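Local coordinates for putative cell adhesion protein (Bacteroides thetaiotaomicron, PDB 4DGU) that is probably a fimbrillin-like pilus component involved in cell adhesion by a human gut bacterium, and binds zinc, at residues 34-39 and 123-128; 82-87 and 105-110. One frame throughout, in Å; residues are numbered along the deposited sequence. Where two conformers were deposited one is given.

Contact 1. Residues 34-39 and 123-128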
loop_
_atom_site.group_PDB
_atom_site.type_symbol
_atom_site.label_atom_id
_atom_site.label_comp_id
_atom_site.label_asym_id
_atom_site.label_seq_id
_atom_site.Cartn_x
_atom_site.Cartn_y
_atom_site.Cartn_z
ATOM N N PHE A 34 -1.066 21.265 -10.974
ATOM C CA PHE A 34 -0.868 22.679 -10.728
ATOM C C PHE A 34 0.568 23.097 -11.078
ATOM O O PHE A 34 1.413 23.213 -10.181
ATOM C CB PHE A 34 -1.197 22.992 -9.274
ATOM C CG PHE A 34 -2.606 22.621 -8.894
ATOM C CD1 PHE A 34 -3.684 23.379 -9.335
ATOM C CD2 PHE A 34 -2.856 21.523 -8.071
ATOM C CE1 PHE A 34 -4.990 23.043 -8.960
ATOM C CE2 PHE A 34 -4.161 21.188 -7.697
ATOM C CZ PHE A 34 -5.221 21.951 -8.141
ATOM N N PRO A 35 0.876 23.310 -12.378
ATOM C CA PRO A 35 2.262 23.707 -12.761
ATOM C C PRO A 35 2.702 25.024 -12.117
ATOM O O PRO A 35 1.895 25.930 -12.015
ATOM C CB PRO A 35 2.185 23.834 -14.295
ATOM C CG PRO A 35 0.980 23.057 -14.693
ATOM C CD PRO A 35 0.003 23.191 -13.565
ATOM N N ALA A 36 3.969 25.131 -11.679
ATOM C CA ALA A 36 4.498 26.347 -11.028
ATOM C C ALA A 36 4.290 27.595 -11.903
ATOM O O ALA A 36 3.945 28.643 -11.354
ATOM C CB ALA A 36 5.963 26.177 -10.661
ATOM N N ARG A 37 4.433 27.462 -13.256
ATOM C CA ARG A 37 4.261 28.548 -14.228
ATOM C C ARG A 37 2.816 29.114 -14.213
ATOM O O ARG A 37 2.593 30.226 -14.697
ATOM C CB ARG A 37 4.654 28.083 -15.652
ATOM C CG ARG A 37 3.707 27.062 -16.302
ATOM C CD ARG A 37 4.223 26.530 -17.638
ATOM N NE ARG A 37 4.780 25.177 -17.512
ATOM C CZ ARG A 37 4.074 24.055 -17.624
ATOM N NH1 ARG A 37 2.770 24.102 -17.872
ATOM N NH2 ARG A 37 4.665 22.877 -17.477
ATOM N N ASN A 38 1.833 28.340 -13.693
ATOM C CA ASN A 38 0.427 28.783 -13.620
ATOM C C ASN A 38 0.194 29.652 -12.365
ATOM O O ASN A 38 -0.749 30.430 -12.340
ATOM C CB ASN A 38 -0.549 27.594 -13.656
ATOM C CG ASN A 38 -0.707 26.951 -15.022
ATOM O OD1 ASN A 38 0.051 27.202 -15.970
ATOM N ND2 ASN A 38 -1.702 26.096 -15.152
ATOM N N SER A 39 1.078 29.543 -11.354
ATOM C CA SER A 39 1.065 30.334 -10.109
ATOM C C SER A 39 1.976 31.532 -10.236
ATOM O O SER A 39 1.571 32.658 -9.948
ATOM C CB SER A 39 1.532 29.483 -8.936
ATOM O OG SER A 39 0.589 28.462 -8.664
ATOM N N LEU A 123 14.470 28.244 -12.744
ATOM C CA LEU A 123 14.198 27.889 -11.362
ATOM C C LEU A 123 13.228 26.725 -11.333
ATOM O O LEU A 123 12.143 26.830 -11.917
ATOM C CB LEU A 123 13.624 29.085 -10.558
ATOM C CG LEU A 123 14.585 30.185 -10.162
ATOM C CD1 LEU A 123 13.826 31.383 -9.727
ATOM C CD2 LEU A 123 15.503 29.744 -9.015
ATOM N N LYS A 124 13.629 25.622 -10.648
ATOM C CA LYS A 124 12.833 24.385 -10.503
ATOM C C LYS A 124 12.083 24.432 -9.174
ATOM O O LYS A 124 12.652 24.136 -8.108
ATOM C CB LYS A 124 13.710 23.111 -10.609
ATOM C CG LYS A 124 14.658 23.052 -11.824
ATOM C CD LYS A 124 13.964 22.657 -13.106
ATOM C CE LYS A 124 14.925 22.091 -14.126
ATOM N NZ LYS A 124 15.236 20.651 -13.867
ATOM N N PHE A 125 10.789 24.805 -9.249
ATOM C CA PHE A 125 9.973 24.942 -8.064
ATOM C C PHE A 125 9.308 23.636 -7.581
ATOM O O PHE A 125 8.696 22.882 -8.350
ATOM C CB PHE A 125 8.885 25.992 -8.287
ATOM C CG PHE A 125 9.397 27.405 -8.152
ATOM C CD1 PHE A 125 9.924 28.082 -9.250
ATOM C CD2 PHE A 125 9.356 28.064 -6.920
ATOM C CE1 PHE A 125 10.392 29.394 -9.115
ATOM C CE2 PHE A 125 9.835 29.369 -6.791
ATOM C CZ PHE A 125 10.347 30.025 -7.888
ATOM N N LYS A 126 9.474 23.376 -6.284
ATOM C CA LYS A 126 8.792 22.369 -5.502
ATOM C C LYS A 126 7.592 23.063 -4.815
ATOM O O LYS A 126 7.756 24.208 -4.387
ATOM C CB LYS A 126 9.738 21.794 -4.422
ATOM C CG LYS A 126 10.943 21.023 -4.914
ATOM C CD LYS A 126 11.822 20.589 -3.751
ATOM C CE LYS A 126 13.038 19.786 -4.178
ATOM N NZ LYS A 126 13.964 19.602 -3.020
ATOM N N ARG A 127 6.414 22.400 -4.686
ATOM C CA ARG A 127 5.296 22.930 -3.888
ATOM C C ARG A 127 5.503 22.339 -2.485
ATOM O O ARG A 127 5.557 21.107 -2.359
ATOM C CB ARG A 127 3.917 22.597 -4.486
ATOM C CG ARG A 127 2.732 23.205 -3.715
ATOM C CD ARG A 127 1.430 23.143 -4.489
ATOM N NE ARG A 127 1.363 24.154 -5.549
ATOM C CZ ARG A 127 1.502 23.916 -6.858
ATOM N NH1 ARG A 127 1.674 22.685 -7.301
ATOM N NH2 ARG A 127 1.438 24.914 -7.731
HETATM N N MSE A 128 5.727 23.207 -1.465
HETATM C CA MSE A 128 6.054 22.810 -0.079
HETATM C C MSE A 128 4.803 22.572 0.763
HETATM O O MSE A 128 4.874 21.881 1.788
HETATM C CB MSE A 128 6.977 23.835 0.605
HETATM C CG MSE A 128 8.150 24.314 -0.271
HETATM SE SE MSE A 128 9.153 22.869 -1.112
HETATM C CE MSE A 128 9.923 21.953 0.491
#
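Arg127 reaches from its strand to the backbone of Phe34 and shows how one arginine can satisfy a loop carbonyl with two donors. NH1 and NH2 both donate to the same oxygen, the guanidinium meeting it end-on. The bond from NH1 to Phe34 O is 2.9 Å long and arrives in the carbonyl plane on a lone pair; the one from NH2 to Phe34 O, 3.0 Å, comes from above that plane. Phe34 O itself lies close to the guanidinium plane, so the fork is nearly flat, although neither N-H points straight at the acceptor (146° and 143°). With CG anti to the backbone N (chi1 -177°), the arginine chain runs out extended and bends at chi3, which turns its end to the carbonyl. Phe34 CB rests over one guanidinium face, 3.5 Å from Arg127 NH1. NE forms a salt bridge with Glu106, and NH1 also bonds to Ser30. Ser39 OG merely stands near the guanidinium edge; its hydrogen bond is to Glu106 OE2. Backbone groups find side-chain partners too, Ala36 N in Asp20 and Phe125 O in Asn31. Further along, the contact turns apolar, Ala36 CB meeting Phe125 CB at 3.8 Å. The short helix 36-39 is thus set against strand 120-135, with Ala36 also touching Ile18 of strand 13-20, while Phe125 and Arg127 both pack on Leu108 of the neighbouring strand 108-114.

Contact 2. Residues 82-87 and 105-110; sequences HYPALT and QEHLFG. With ZN (zinc ion), chain D.
This is an antiparallel strand pairing between strands joined by a long excursion, where strand 77-83 meets the start of strand 108-114 in the larger, mixed sheet of the fimbrillin-like fold. Tyr83 and Leu108 form a hydrogen-bonded pair, with Tyr83 N to Leu108 O at 2.9 Å and Leu108 N to Tyr83 O at 2.7 Å, the latter almost straight at 173°. Their side chains run side by side on one face of the sheet, and Tyr83 CD2 touches Leu108 CD1 at 3.7 Å; the tyrosine hydroxyl goes on to Glu44. His82 and Phe109, the adjoining non-hydrogen-bonded pair, occupy the other face. Phe109 has CG anti to its backbone N (chi1 -176°), which brings its ring to His82: CD1 lies over one face of the imidazole, 3.5 Å from His82 CE1, with the ring planes inclined at 59°, while Leu86 CD2 covers the opposite face. Both ring nitrogens are engaged: water 1, at the edge, joins ND1 to Leu108 O, and NE2 is hydrogen-bonded to Leu160 O. Replacing His82 with an alanine would probably leave Phe109 without its ring partner, Leu160 O without this donor and the water without one of its anchors. Beyond the strand pair, the cis peptide before Pro84 accompanies a turn that lays its CD against the His107 ring, 3.5 Å from ND1, the two side chains crossing at about a right angle. Water 2 accepts from His107 ND1 and donates to Pro84 O; with the zinc ion at NE2, it fixes the imidazole's rotation. His107 NE2 binds the metal at 2.2 Å, and waters 3 and 4 are also ligands.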
loop_
_atom_site.group_PDB
_atom_site.type_symbol
_atom_site.label_atom_id
_atom_site.label_comp_id
_atom_site.label_asym_id
_atom_site.label_seq_id
_atom_site.Cartn_x
_atom_site.Cartn_y
_atom_site.Cartn_z
ATOM N N HIS A 82 11.677 31.826 -3.097
ATOM C CA HIS A 82 10.407 31.629 -2.399
ATOM C C HIS A 82 9.279 32.306 -3.151
ATOM O O HIS A 82 9.444 33.424 -3.627
ATOM C CB HIS A 82 10.458 32.179 -0.959
ATOM C CG HIS A 82 11.308 31.380 -0.025
ATOM N ND1 HIS A 82 10.785 30.341 0.729
ATOM C CD2 HIS A 82 12.629 31.502 0.248
ATOM C CE1 HIS A 82 11.798 29.867 1.438
ATOM N NE2 HIS A 82 12.930 30.528 1.178
ATOM N N TYR A 83 8.142 31.613 -3.265
ATOM C CA TYR A 83 6.915 32.136 -3.840
ATOM C C TYR A 83 5.740 31.709 -2.968
ATOM O O TYR A 83 5.557 30.524 -2.758
ATOM C CB TYR A 83 6.660 31.754 -5.310
ATOM C CG TYR A 83 5.394 32.421 -5.802
ATOM C CD1 TYR A 83 5.370 33.785 -6.092
ATOM C CD2 TYR A 83 4.184 31.724 -5.840
ATOM C CE1 TYR A 83 4.186 34.429 -6.445
ATOM C CE2 TYR A 83 2.989 32.359 -6.186
ATOM C CZ TYR A 83 2.998 33.710 -6.497
ATOM O OH TYR A 83 1.831 34.341 -6.847
ATOM N N PRO A 84 4.931 32.656 -2.448
ATOM C CA PRO A 84 5.034 34.133 -2.589
ATOM C C PRO A 84 6.312 34.707 -1.932
ATOM O O PRO A 84 6.972 34.002 -1.160
ATOM C CB PRO A 84 3.759 34.630 -1.885
ATOM C CG PRO A 84 2.827 33.442 -1.832
ATOM C CD PRO A 84 3.757 32.277 -1.640
ATOM N N ALA A 85 6.666 35.971 -2.238
ATOM C CA ALA A 85 7.857 36.644 -1.686
ATOM C C ALA A 85 7.833 36.717 -0.139
ATOM O O ALA A 85 6.764 36.766 0.467
ATOM C CB ALA A 85 7.980 38.049 -2.261
ATOM N N LEU A 86 9.017 36.733 0.483
ATOM C CA LEU A 86 9.174 36.828 1.933
ATOM C C LEU A 86 8.987 38.244 2.447
ATOM O O LEU A 86 9.107 39.208 1.681
ATOM C CB LEU A 86 10.588 36.381 2.345
ATOM C CG LEU A 86 11.101 35.033 1.882
ATOM C CD1 LEU A 86 12.575 34.902 2.199
ATOM C CD2 LEU A 86 10.310 33.899 2.509
ATOM N N THR A 87 8.828 38.361 3.793
ATOM C CA THR A 87 8.810 39.611 4.563
ATOM C C THR A 87 10.262 40.157 4.584
ATOM O O THR A 87 11.201 39.376 4.358
ATOM C CB THR A 87 8.259 39.359 5.970
ATOM N N GLN A 105 -2.877 29.584 1.613
ATOM C CA GLN A 105 -2.080 30.016 0.467
ATOM C C GLN A 105 -0.916 29.043 0.266
ATOM O O GLN A 105 -0.232 28.683 1.222
ATOM C CB GLN A 105 -1.600 31.481 0.683
ATOM C CG GLN A 105 -0.504 32.039 -0.260
ATOM C CD GLN A 105 -0.881 32.096 -1.729
ATOM O OE1 GLN A 105 -0.175 31.568 -2.596
ATOM N NE2 GLN A 105 -2.005 32.727 -2.060
ATOM N N GLU A 106 -0.710 28.613 -0.985
ATOM C CA GLU A 106 0.396 27.734 -1.372
ATOM C C GLU A 106 1.756 28.419 -1.168
ATOM O O GLU A 106 1.844 29.650 -1.279
ATOM C CB GLU A 106 0.270 27.315 -2.856
ATOM C CG GLU A 106 0.489 28.433 -3.869
ATOM C CD GLU A 106 0.316 28.083 -5.333
ATOM O OE1 GLU A 106 0.321 26.879 -5.685
ATOM O OE2 GLU A 106 0.175 29.033 -6.137
ATOM N N HIS A 107 2.805 27.615 -0.897
ATOM C CA HIS A 107 4.168 28.078 -0.733
ATOM C C HIS A 107 5.081 27.184 -1.534
ATOM O O HIS A 107 5.052 25.949 -1.405
ATOM C CB HIS A 107 4.572 28.137 0.744
ATOM C CG HIS A 107 3.926 29.283 1.465
ATOM N ND1 HIS A 107 4.385 30.590 1.304
ATOM C CD2 HIS A 107 2.829 29.296 2.253
ATOM C CE1 HIS A 107 3.577 31.339 2.024
ATOM N NE2 HIS A 107 2.625 30.606 2.611
ATOM N N LEU A 108 5.821 27.814 -2.439
ATOM C CA LEU A 108 6.731 27.154 -3.369
ATOM C C LEU A 108 8.172 27.596 -3.110
ATOM O O LEU A 108 8.444 28.736 -2.700
ATOM C CB LEU A 108 6.322 27.412 -4.849
ATOM C CG LEU A 108 4.803 27.642 -5.161
ATOM C CD1 LEU A 108 4.600 28.109 -6.590
ATOM C CD2 LEU A 108 3.995 26.412 -4.966
ATOM N N PHE A 109 9.083 26.649 -3.306
ATOM C CA PHE A 109 10.504 26.857 -3.129
ATOM C C PHE A 109 11.222 26.311 -4.339
ATOM O O PHE A 109 11.012 25.160 -4.711
ATOM C CB PHE A 109 11.010 26.221 -1.821
ATOM C CG PHE A 109 12.461 26.512 -1.560
ATOM C CD1 PHE A 109 12.864 27.765 -1.115
ATOM C CD2 PHE A 109 13.437 25.554 -1.811
ATOM C CE1 PHE A 109 14.207 28.046 -0.903
ATOM C CE2 PHE A 109 14.775 25.834 -1.585
ATOM C CZ PHE A 109 15.150 27.075 -1.120
ATOM N N GLY A 110 12.031 27.160 -4.974
ATOM C CA GLY A 110 12.755 26.791 -6.180
ATOM C C GLY A 110 14.252 26.898 -6.039
ATOM O O GLY A 110 14.751 27.643 -5.194
HETATM ZN ZN ZN D . 0.975 31.389 3.766
HETATM O O HOH W 1 8.102 29.264 0.177
HETATM O O HOH W 2 6.822 31.589 0.220
HETATM O O HOH W 3 -0.691 29.907 3.547
HETATM O O HOH W 4 1.676 31.441 5.939
#

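The two contacts illustrate how neighbouring strands of one sheet can be engaged differently: one pairs strand to strand, the other packs against a helix and loop. Their centres lie 10 Å apart, and along the chain both segments of contact 2 fall between 34-39 and 123-128. Strands 108-114 and 120-135 are successive in sequence and adjacent in the mixed sheet, so strand 108-114, paired with 82-83 in contact 2, lies beside the strand against which helix 36-39 packs in contact 1. Phe125 CD2 packs 3.4 Å from Gly110 N, and Met128 N lies 2.8 Å from His107 O, a probable hydrogen bond. The zinc-binding histidine is thus probably tied through its backbone to the strand of contact 1.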